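Local coordinates for transcriptional regulator, MarR family (Neisseria meningitidis serogroup B, PDB 3G3Z), which probably binds DNA and regulates transcription as a MarR-family factor, a dimer with a winged helix-turn-helix in each subunit, at residues L6-L9 / G10-N14; A100-T103 / E104-Q107; A133-M136 / E137-S141. All blocks are in the same frame, centred on the assembly; numbering follows the deposited sequence.

Contact 1. Residues L6-L9 / G10-N14; sequences LDQL and GTRIN
Asp7 O sits one helical turn before Thr11 and takes its backbone N-H at 3.1 Å, while Thr11 OG1 lies 3.2 Å from the same oxygen. Helix 5-25, the first of the MarR fold, carries both residues, and here it packs into the dimer interface. The hydroxyl cannot be assigned to one acceptor: with chi1 at 60°, OG1 hangs between the backbone N and carbonyl carbon and also comes within 3.3 Å of Gln8 O.

That second oxygen is held from further along the helix. The Arg12 side chain, extended from CG to NE, runs beside Gln8 in the same direction and turns its guanidinium edge to Gln8 O, with NH1 at 3.0 Å (160°). The guanidinium stands nearly perpendicular to the Gln8 amide, 87° apart. NE meets Asp130 of the second subunit in a salt bridge, so one group serves both the helix and the dimer.

A water bridges Asp7 OD2, Thr11 OG1 and Arg12 NH1, although OD2 has a stronger partner in Lys54 of the second subunit. On the buried side, Leu9 CD1 meets Ile13 CG2 at 3.9 Å. At the far end, Gly10 O is reached from opposite faces of its carbonyl plane by Asn14 ND2 at 3.0 Å and Asn14 N at 3.3 Å.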
ATOM      1  N   LEU A   6      -6.622  14.039  -3.467  1.00 26.39           N
ATOM      2  CA  LEU A   6      -5.429  13.220  -3.586  1.00 26.07           C
ATOM      3  C   LEU A   6      -4.935  12.811  -2.210  1.00 23.66           C
ATOM      4  O   LEU A   6      -4.510  11.674  -2.004  1.00 23.53           O
ATOM      5  CB  LEU A   6      -4.348  14.014  -4.323  1.00 25.74           C
ATOM      6  CG  LEU A   6      -3.252  13.371  -5.187  1.00 28.47           C
ATOM      7  CD1 LEU A   6      -1.843  13.720  -4.683  1.00 27.34           C
ATOM      8  CD2 LEU A   6      -3.448  11.866  -5.410  1.00 23.98           C
ATOM      9  N   ASP A   7      -5.001  13.748  -1.270  1.00 21.24           N
ATOM     10  CA  ASP A   7      -4.570  13.495   0.094  1.00 20.69           C
ATOM     11  C   ASP A   7      -5.493  12.451   0.715  1.00 19.31           C
ATOM     12  O   ASP A   7      -5.043  11.502   1.363  1.00 18.79           O
ATOM     13  CB  ASP A   7      -4.621  14.779   0.910  1.00 18.91           C
ATOM     14  CG  ASP A   7      -4.121  14.578   2.311  1.00 23.25           C
ATOM     15  OD1 ASP A   7      -2.898  14.674   2.520  1.00 21.42           O
ATOM     16  OD2 ASP A   7      -4.955  14.305   3.199  1.00 26.70           O
ATOM     17  N   GLN A   8      -6.787  12.632   0.480  1.00 17.99           N
ATOM     18  CA  GLN A   8      -7.804  11.756   1.010  1.00 18.53           C
ATOM     19  C   GLN A   8      -7.696  10.358   0.435  1.00 18.39           C
ATOM     20  O   GLN A   8      -7.904   9.379   1.147  1.00 19.72           O
ATOM     21  CB  GLN A   8      -9.183  12.345   0.754  1.00 20.53           C
ATOM     22  CG  GLN A   8      -9.627  13.299   1.834  1.00 24.80           C
ATOM     23  CD  GLN A   8     -11.094  13.651   1.727  1.00 29.71           C
ATOM     24  OE1 GLN A   8     -11.545  14.197   0.718  1.00 29.29           O
ATOM     25  NE2 GLN A   8     -11.852  13.340   2.773  1.00 32.63           N
ATOM     26  N   LEU A   9      -7.348  10.274  -0.847  1.00 19.03           N
ATOM     27  CA  LEU A   9      -7.142   8.989  -1.508  1.00 17.70           C
ATOM     28  C   LEU A   9      -5.865   8.313  -1.011  1.00 16.15           C
ATOM     29  O   LEU A   9      -5.878   7.135  -0.643  1.00 18.20           O
ATOM     30  CB  LEU A   9      -7.098   9.147  -3.044  1.00 17.59           C
ATOM     31  CG  LEU A   9      -6.879   7.833  -3.816  1.00 19.47           C
ATOM     32  CD1 LEU A   9      -8.149   6.985  -3.789  1.00 15.27           C
ATOM     33  CD2 LEU A   9      -6.427   8.070  -5.246  1.00 25.70           C
ATOM     34  N   GLY A  10      -4.770   9.065  -1.007  1.00 13.73           N
ATOM     35  CA  GLY A  10      -3.452   8.526  -0.652  1.00 13.58           C
ATOM     36  C   GLY A  10      -3.407   7.922   0.741  1.00 13.03           C
ATOM     37  O   GLY A  10      -2.839   6.844   0.943  1.00 13.73           O
ATOM     38  N   THR A  11      -4.006   8.616   1.707  1.00 12.83           N
ATOM     39  CA  THR A  11      -4.020   8.112   3.077  1.00 12.45           C
ATOM     40  C   THR A  11      -4.849   6.826   3.166  1.00 12.97           C
ATOM     41  O   THR A  11      -4.504   5.917   3.911  1.00 14.43           O
ATOM     42  CB  THR A  11      -4.572   9.137   4.083  1.00 12.80           C
ATOM     43  OG1 THR A  11      -5.919   9.475   3.726  1.00 20.36           O
ATOM     44  CG2 THR A  11      -3.721  10.405   4.134  1.00  7.85           C
ATOM     45  N   ARG A  12      -5.937   6.754   2.403  1.00 15.70           N
ATOM     46  CA  ARG A  12      -6.891   5.637   2.534  1.00 16.99           C
ATOM     47  C   ARG A  12      -6.478   4.378   1.823  1.00 16.43           C
ATOM     48  O   ARG A  12      -6.798   3.290   2.286  1.00 18.75           O
ATOM     49  CB  ARG A  12      -8.299   6.044   2.080  1.00 13.74           C
ATOM     50  CG  ARG A  12      -9.084   6.736   3.147  1.00 19.74           C
ATOM     51  CD  ARG A  12     -10.279   7.487   2.573  1.00 21.18           C
ATOM     52  NE  ARG A  12     -10.979   8.207   3.630  1.00 24.81           N
ATOM     53  CZ  ARG A  12     -10.592   9.381   4.128  1.00 23.65           C
ATOM     54  NH1 ARG A  12      -9.511   9.992   3.659  1.00 23.95           N
ATOM     55  NH2 ARG A  12     -11.293   9.951   5.096  1.00 25.34           N
ATOM     56  N   ILE A  13      -5.812   4.511   0.679  1.00 18.66           N
ATOM     57  CA  ILE A  13      -5.299   3.326  -0.026  1.00 17.12           C
ATOM     58  C   ILE A  13      -4.120   2.734   0.732  1.00 16.09           C
ATOM     59  O   ILE A  13      -3.972   1.511   0.809  1.00 14.90           O
ATOM     60  CB  ILE A  13      -4.945   3.598  -1.521  1.00 18.98           C
ATOM     61  CG1 ILE A  13      -3.842   4.667  -1.663  1.00 22.59           C
ATOM     62  CG2 ILE A  13      -6.229   3.956  -2.305  1.00 18.95           C
ATOM     63  CD1 ILE A  13      -3.270   4.835  -3.071  1.00 22.58           C
ATOM     64  N   ASN A  14      -3.292   3.605   1.314  1.00 16.36           N
ATOM     65  CA  ASN A  14      -2.164   3.153   2.129  1.00 14.05           C
ATOM     66  C   ASN A  14      -2.605   2.494   3.429  1.00 14.30           C
ATOM     67  O   ASN A  14      -1.915   1.623   3.933  1.00 12.02           O
ATOM     68  CB  ASN A  14      -1.178   4.288   2.385  1.00 10.78           C
ATOM     69  CG  ASN A  14      -0.142   4.410   1.279  1.00 16.04           C
ATOM     70  OD1 ASN A  14       0.888   3.727   1.293  1.00 16.65           O
ATOM     71  ND2 ASN A  14      -0.397   5.297   0.323  1.00 10.51           N
TER
HETATM   72  O   HOH W   1      -7.181  12.203   4.361  1.00 28.67           O

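Contact 2. Residues A100-T103 / E104-Q107; sequences APLT and ESAQ
Ser105 OG approaches two carbonyls of the preceding turn, Pro101 O at 2.9 Å and Leu102 O at 3.1 Å, and this is one of two polar clusters in the middle of helix 93-117. Its one proton has three possible acceptors, Pro101 O, Leu102 O and Gln27 OE1 of the same chain, and the geometry does not settle which receives it. A chi1 of 48° folds OG back over the helix, between its own N and carbonyl carbon, which explains how it spans both carbonyl oxygens. Pro101 O also accepts Ser105 N.

Ala100 O is the other, a shared acceptor. It takes Glu104 N in its carbonyl plane at 3.0 Å, and Thr103 OG1 at 2.7 Å, the latter tilted 23° from that plane. This side-chain bond falls at the kink, where the N atoms of Pro101 and Leu102 make no bond to the turn before; proline, having no N-H, could not.

The inward face is the dense one: Leu102 packs on Phe34 and Leu29, Thr103 on Ala41 and Thr42, and Ala106 on Tyr38. The solvent side is looser: Pro101, Glu104 and Gln107 are exposed. Glu104 extends back along the helix beyond CG until OE2 stands 3.4 Å from Ala100 O; both are acceptors, so this pair is a close approach and not a bond. Gln107 bends at chi2 and leads away from Thr103, yet its amide is held, OE1 bonding Asn4 ND2 of the second subunit.

A helix that follows the two wing strands, 75-77 and 89-91, and lies over helix 31-43 of the probable DNA-binding domain on its way to the dimer interface is characteristic of the MarR winged helix-turn-helix fold.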
ATOM      1  N   ALA A 100      -2.419 -25.022   2.657  1.00 24.55           N
ATOM      2  CA  ALA A 100      -3.834 -25.270   2.947  1.00 23.77           C
ATOM      3  C   ALA A 100      -4.442 -24.346   4.013  1.00 23.22           C
ATOM      4  O   ALA A 100      -5.444 -23.689   3.732  1.00 22.21           O
ATOM      5  CB  ALA A 100      -4.080 -26.743   3.286  1.00 22.91           C
ATOM      6  N   PRO A 101      -3.826 -24.262   5.219  1.00 23.08           N
ATOM      7  CA  PRO A 101      -4.360 -23.382   6.284  1.00 21.54           C
ATOM      8  C   PRO A 101      -4.371 -21.913   5.896  1.00 21.09           C
ATOM      9  O   PRO A 101      -5.219 -21.159   6.372  1.00 21.09           O
ATOM     10  CB  PRO A 101      -3.381 -23.577   7.453  1.00 22.88           C
ATOM     11  CG  PRO A 101      -2.560 -24.774   7.113  1.00 23.21           C
ATOM     12  CD  PRO A 101      -2.568 -24.917   5.630  1.00 23.30           C
ATOM     13  N   LEU A 102      -3.429 -21.512   5.040  1.00 21.79           N
ATOM     14  CA  LEU A 102      -3.359 -20.134   4.570  1.00 20.61           C
ATOM     15  C   LEU A 102      -4.517 -19.801   3.644  1.00 20.93           C
ATOM     16  O   LEU A 102      -5.145 -18.761   3.798  1.00 21.95           O
ATOM     17  CB  LEU A 102      -2.020 -19.833   3.883  1.00 19.18           C
ATOM     18  CG  LEU A 102      -1.890 -18.415   3.328  1.00 18.42           C
ATOM     19  CD1 LEU A 102      -1.898 -17.396   4.502  1.00 14.50           C
ATOM     20  CD2 LEU A 102      -0.631 -18.268   2.478  1.00 13.83           C
ATOM     21  N   THR A 103      -4.802 -20.678   2.683  1.00 20.87           N
ATOM     22  CA  THR A 103      -5.944 -20.446   1.796  1.00 22.51           C
ATOM     23  C   THR A 103      -7.242 -20.440   2.590  1.00 21.52           C
ATOM     24  O   THR A 103      -8.151 -19.654   2.307  1.00 23.46           O
ATOM     25  CB  THR A 103      -6.037 -21.486   0.679  1.00 23.47           C
ATOM     26  OG1 THR A 103      -6.131 -22.796   1.254  1.00 25.47           O
ATOM     27  CG2 THR A 103      -4.808 -21.401  -0.206  1.00 22.25           C
ATOM     28  N   GLU A 104      -7.319 -21.295   3.601  1.00 20.66           N
ATOM     29  CA  GLU A 104      -8.530 -21.369   4.411  1.00 25.19           C
ATOM     30  C   GLU A 104      -8.775 -20.097   5.216  1.00 22.33           C
ATOM     31  O   GLU A 104      -9.885 -19.572   5.218  1.00 21.84           O
ATOM     32  CB  GLU A 104      -8.515 -22.604   5.308  1.00 25.02           C
ATOM     33  CG  GLU A 104      -8.842 -23.869   4.561  1.00 33.12           C
ATOM     34  CD  GLU A 104      -8.542 -25.113   5.373  1.00 40.83           C
ATOM     35  OE1 GLU A 104      -9.138 -25.269   6.462  1.00 44.02           O
ATOM     36  OE2 GLU A 104      -7.714 -25.934   4.919  1.00 39.45           O
ATOM     37  N   SER A 105      -7.741 -19.601   5.893  1.00 23.31           N
ATOM     38  CA  SER A 105      -7.863 -18.354   6.652  1.00 25.68           C
ATOM     39  C   SER A 105      -8.121 -17.160   5.742  1.00 23.07           C
ATOM     40  O   SER A 105      -8.859 -16.249   6.120  1.00 23.63           O
ATOM     41  CB  SER A 105      -6.643 -18.098   7.539  1.00 25.40           C
ATOM     42  OG  SER A 105      -5.450 -18.268   6.816  1.00 34.28           O
ATOM     43  N   ALA A 106      -7.523 -17.177   4.548  1.00 22.99           N
ATOM     44  CA  ALA A 106      -7.766 -16.139   3.536  1.00 21.30           C
ATOM     45  C   ALA A 106      -9.215 -16.131   3.088  1.00 19.54           C
ATOM     46  O   ALA A 106      -9.827 -15.063   2.980  1.00 18.52           O
ATOM     47  CB  ALA A 106      -6.853 -16.323   2.345  1.00 22.95           C
ATOM     48  N   GLN A 107      -9.757 -17.325   2.845  1.00 17.31           N
ATOM     49  CA  GLN A 107     -11.144 -17.482   2.433  1.00 18.44           C
ATOM     50  C   GLN A 107     -12.084 -17.092   3.580  1.00 20.10           C
ATOM     51  O   GLN A 107     -13.120 -16.475   3.361  1.00 20.65           O
ATOM     52  CB  GLN A 107     -11.406 -18.913   1.942  1.00 18.56           C
ATOM     53  CG  GLN A 107     -12.824 -19.144   1.388  1.00 20.88           C
ATOM     54  CD  GLN A 107     -13.175 -18.228   0.227  1.00 22.45           C
ATOM     55  OE1 GLN A 107     -12.382 -18.037  -0.696  1.00 26.38           O
ATOM     56  NE2 GLN A 107     -14.379 -17.674   0.258  1.00 25.81           N
TER

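Contact 3. Residues A133-M136 / E137-S141; sequences AEVM and EKTIS
Val135 O accepts two donors from one residue, Thr139 N and Thr139 OG1, each at 2.8 Å. Thr139 N lies 20° from the carbonyl plane, whereas the hydroxyl comes from above it, 41° out. With chi1 at -56°, OG1 stands beside its own backbone N, and the two side chains run alongside each other, Val135 CG1 lying 3.8 Å from OG1. The remaining backbone bonds are ordinary i to i+4 ones, among them Glu137 N to Ala133 O at 2.9 Å.

Aliphatic carbon also presses on a carbonyl: Ile140 CG1 lies 3.1 Å from Met136 O, the same oxygen that accepts Ile140 N at 3.0 Å.

Charged ends contribute little within the turn. Glu134 OE2 and Lys138 NZ are of opposite sign but 5.6 Å apart, too far for a salt bridge, so any attraction is probably weak. Glu137 forms a long, weak ion pair with Lys22 of the second subunit.

The segment closes helix 119-142, the last of the chain, and lies against the second subunit: Met136, a selenomethionine, packs on Ile16 and Glu137 on Val19, both on that subunit's helix 5-25, while Thr139 touches Lys112 on the same subunit's helix 93-117.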
ATOM      1  N   ALA A 133      -6.418   4.470 -10.775  1.00 18.45           N
ATOM      2  CA  ALA A 133      -5.115   3.923 -11.146  1.00 21.02           C
ATOM      3  C   ALA A 133      -4.766   4.184 -12.617  1.00 21.94           C
ATOM      4  O   ALA A 133      -3.648   4.583 -12.928  1.00 22.25           O
ATOM      5  CB  ALA A 133      -5.039   2.417 -10.819  1.00 19.40           C
ATOM      6  N   GLU A 134      -5.741   3.958 -13.496  1.00 22.12           N
ATOM      7  CA  GLU A 134      -5.663   4.286 -14.921  1.00 23.89           C
ATOM      8  C   GLU A 134      -5.275   5.747 -15.218  1.00 22.06           C
ATOM      9  O   GLU A 134      -4.323   6.004 -15.954  1.00 22.48           O
ATOM     10  CB  GLU A 134      -6.998   3.927 -15.586  1.00 25.52           C
ATOM     11  CG  GLU A 134      -7.379   4.748 -16.816  1.00 36.32           C
ATOM     12  CD  GLU A 134      -6.659   4.307 -18.081  1.00 47.71           C
ATOM     13  OE1 GLU A 134      -6.188   3.145 -18.130  1.00 52.04           O
ATOM     14  OE2 GLU A 134      -6.574   5.120 -19.034  1.00 51.75           O
ATOM     15  N   VAL A 135      -6.023   6.692 -14.651  1.00 22.51           N
ATOM     16  CA  VAL A 135      -5.788   8.130 -14.863  1.00 22.50           C
ATOM     17  C   VAL A 135      -4.442   8.549 -14.286  1.00 20.10           C
ATOM     18  O   VAL A 135      -3.683   9.292 -14.921  1.00 18.50           O
ATOM     19  CB  VAL A 135      -6.893   9.007 -14.210  1.00 24.03           C
ATOM     20  CG1 VAL A 135      -6.639  10.470 -14.490  1.00 27.57           C
ATOM     21  CG2 VAL A 135      -8.267   8.623 -14.730  1.00 30.09           C
HETATM   22  N   MSE A 136      -4.155   8.058 -13.084  1.00 17.48           N
HETATM   23  CA  MSE A 136      -2.893   8.349 -12.424  1.00 20.19           C
HETATM   24  C   MSE A 136      -1.713   7.877 -13.253  1.00 18.71           C
HETATM   25  O   MSE A 136      -0.770   8.636 -13.434  1.00 17.75           O
HETATM   26  CB  MSE A 136      -2.832   7.713 -11.040  1.00 19.07           C
HETATM   27  CG  MSE A 136      -3.805   8.286 -10.058  1.00 26.52           C
HETATM   28 SE   MSE A 136      -3.910   7.203  -8.437  1.00 30.38          SE
HETATM   29  CE  MSE A 136      -3.623   5.440  -9.175  1.00 34.15           C
ATOM     30  N   GLU A 137      -1.761   6.633 -13.749  1.00 18.85           N
ATOM     31  CA  GLU A 137      -0.679   6.095 -14.589  1.00 21.26           C
ATOM     32  C   GLU A 137      -0.472   6.962 -15.823  1.00 21.55           C
ATOM     33  O   GLU A 137       0.651   7.321 -16.160  1.00 21.52           O
ATOM     34  CB  GLU A 137      -0.958   4.652 -15.038  1.00 22.67           C
ATOM     35  CG  GLU A 137      -0.736   3.577 -13.977  1.00 27.07           C
ATOM     36  CD  GLU A 137       0.739   3.227 -13.747  1.00 36.72           C
ATOM     37  OE1 GLU A 137       1.002   2.155 -13.154  1.00 37.85           O
ATOM     38  OE2 GLU A 137       1.638   4.003 -14.150  1.00 40.29           O
ATOM     39  N   LYS A 138      -1.578   7.299 -16.477  1.00 21.66           N
ATOM     40  CA  LYS A 138      -1.571   8.064 -17.719  1.00 22.98           C
ATOM     41  C   LYS A 138      -1.020   9.482 -17.518  1.00 22.98           C
ATOM     42  O   LYS A 138      -0.263   9.983 -18.358  1.00 22.21           O
ATOM     43  CB  LYS A 138      -2.991   8.089 -18.300  1.00 23.77           C
ATOM     44  CG  LYS A 138      -3.235   9.004 -19.489  1.00 26.88           C
ATOM     45  CD  LYS A 138      -4.742   9.108 -19.730  1.00 29.97           C
ATOM     46  CE  LYS A 138      -5.086  10.117 -20.804  1.00 33.23           C
ATOM     47  NZ  LYS A 138      -4.941   9.515 -22.156  1.00 38.17           N
ATOM     48  N   THR A 139      -1.388  10.104 -16.399  1.00 21.01           N
ATOM     49  CA  THR A 139      -0.967  11.474 -16.076  1.00 22.62           C
ATOM     50  C   THR A 139       0.524  11.535 -15.743  1.00 22.75           C
ATOM     51  O   THR A 139       1.229  12.452 -16.178  1.00 22.87           O
ATOM     52  CB  THR A 139      -1.798  12.047 -14.905  1.00 22.56           C
ATOM     53  OG1 THR A 139      -3.188  11.986 -15.245  1.00 25.94           O
ATOM     54  CG2 THR A 139      -1.428  13.502 -14.614  1.00 24.28           C
ATOM     55  N   ILE A 140       0.988  10.551 -14.970  1.00 22.53           N
ATOM     56  CA  ILE A 140       2.405  10.392 -14.638  1.00 21.22           C
ATOM     57  C   ILE A 140       3.226  10.159 -15.914  1.00 22.71           C
ATOM     58  O   ILE A 140       4.328  10.706 -16.060  1.00 22.99           O
ATOM     59  CB  ILE A 140       2.621   9.224 -13.646  1.00 20.67           C
ATOM     60  CG1 ILE A 140       1.991   9.535 -12.278  1.00 22.39           C
ATOM     61  CG2 ILE A 140       4.113   8.897 -13.485  1.00 21.18           C
ATOM     62  CD1 ILE A 140       1.807   8.300 -11.391  1.00 18.36           C
ATOM     63  N   SER A 141       2.690   9.347 -16.828  1.00 22.49           N
ATOM     64  CA  SER A 141       3.318   9.126 -18.135  1.00 24.15           C
ATOM     65  C   SER A 141       3.446  10.430 -18.910  1.00 24.86           C
ATOM     66  O   SER A 141       4.519  10.751 -19.417  1.00 26.95           O
ATOM     67  CB  SER A 141       2.527   8.109 -18.960  1.00 23.96           C
ATOM     68  OG  SER A 141       2.752   6.794 -18.489  1.00 24.75           O
TER

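Contacts 1 and 3 belong to the dimerisation region and are direct neighbours: their centres lie 16 Å apart, and Leu9 CD2 packs on Met136 SE at 4.2 Å, joining the first and last helices of one subunit. Both also touch the second subunit, so intrachain packing and dimer packing meet there. Contact 2 stands well away, with centres 29 Å from contact 1 and 34 Å from contact 3, and about 18 and 23 Å between nearest atoms. It lies against helix 31-43 of the probable DNA-binding domain, yet Gln107 still reaches Asn4 of the second subunit. Helices 93-117 and 119-142, consecutive in sequence, thus link that domain to the interface.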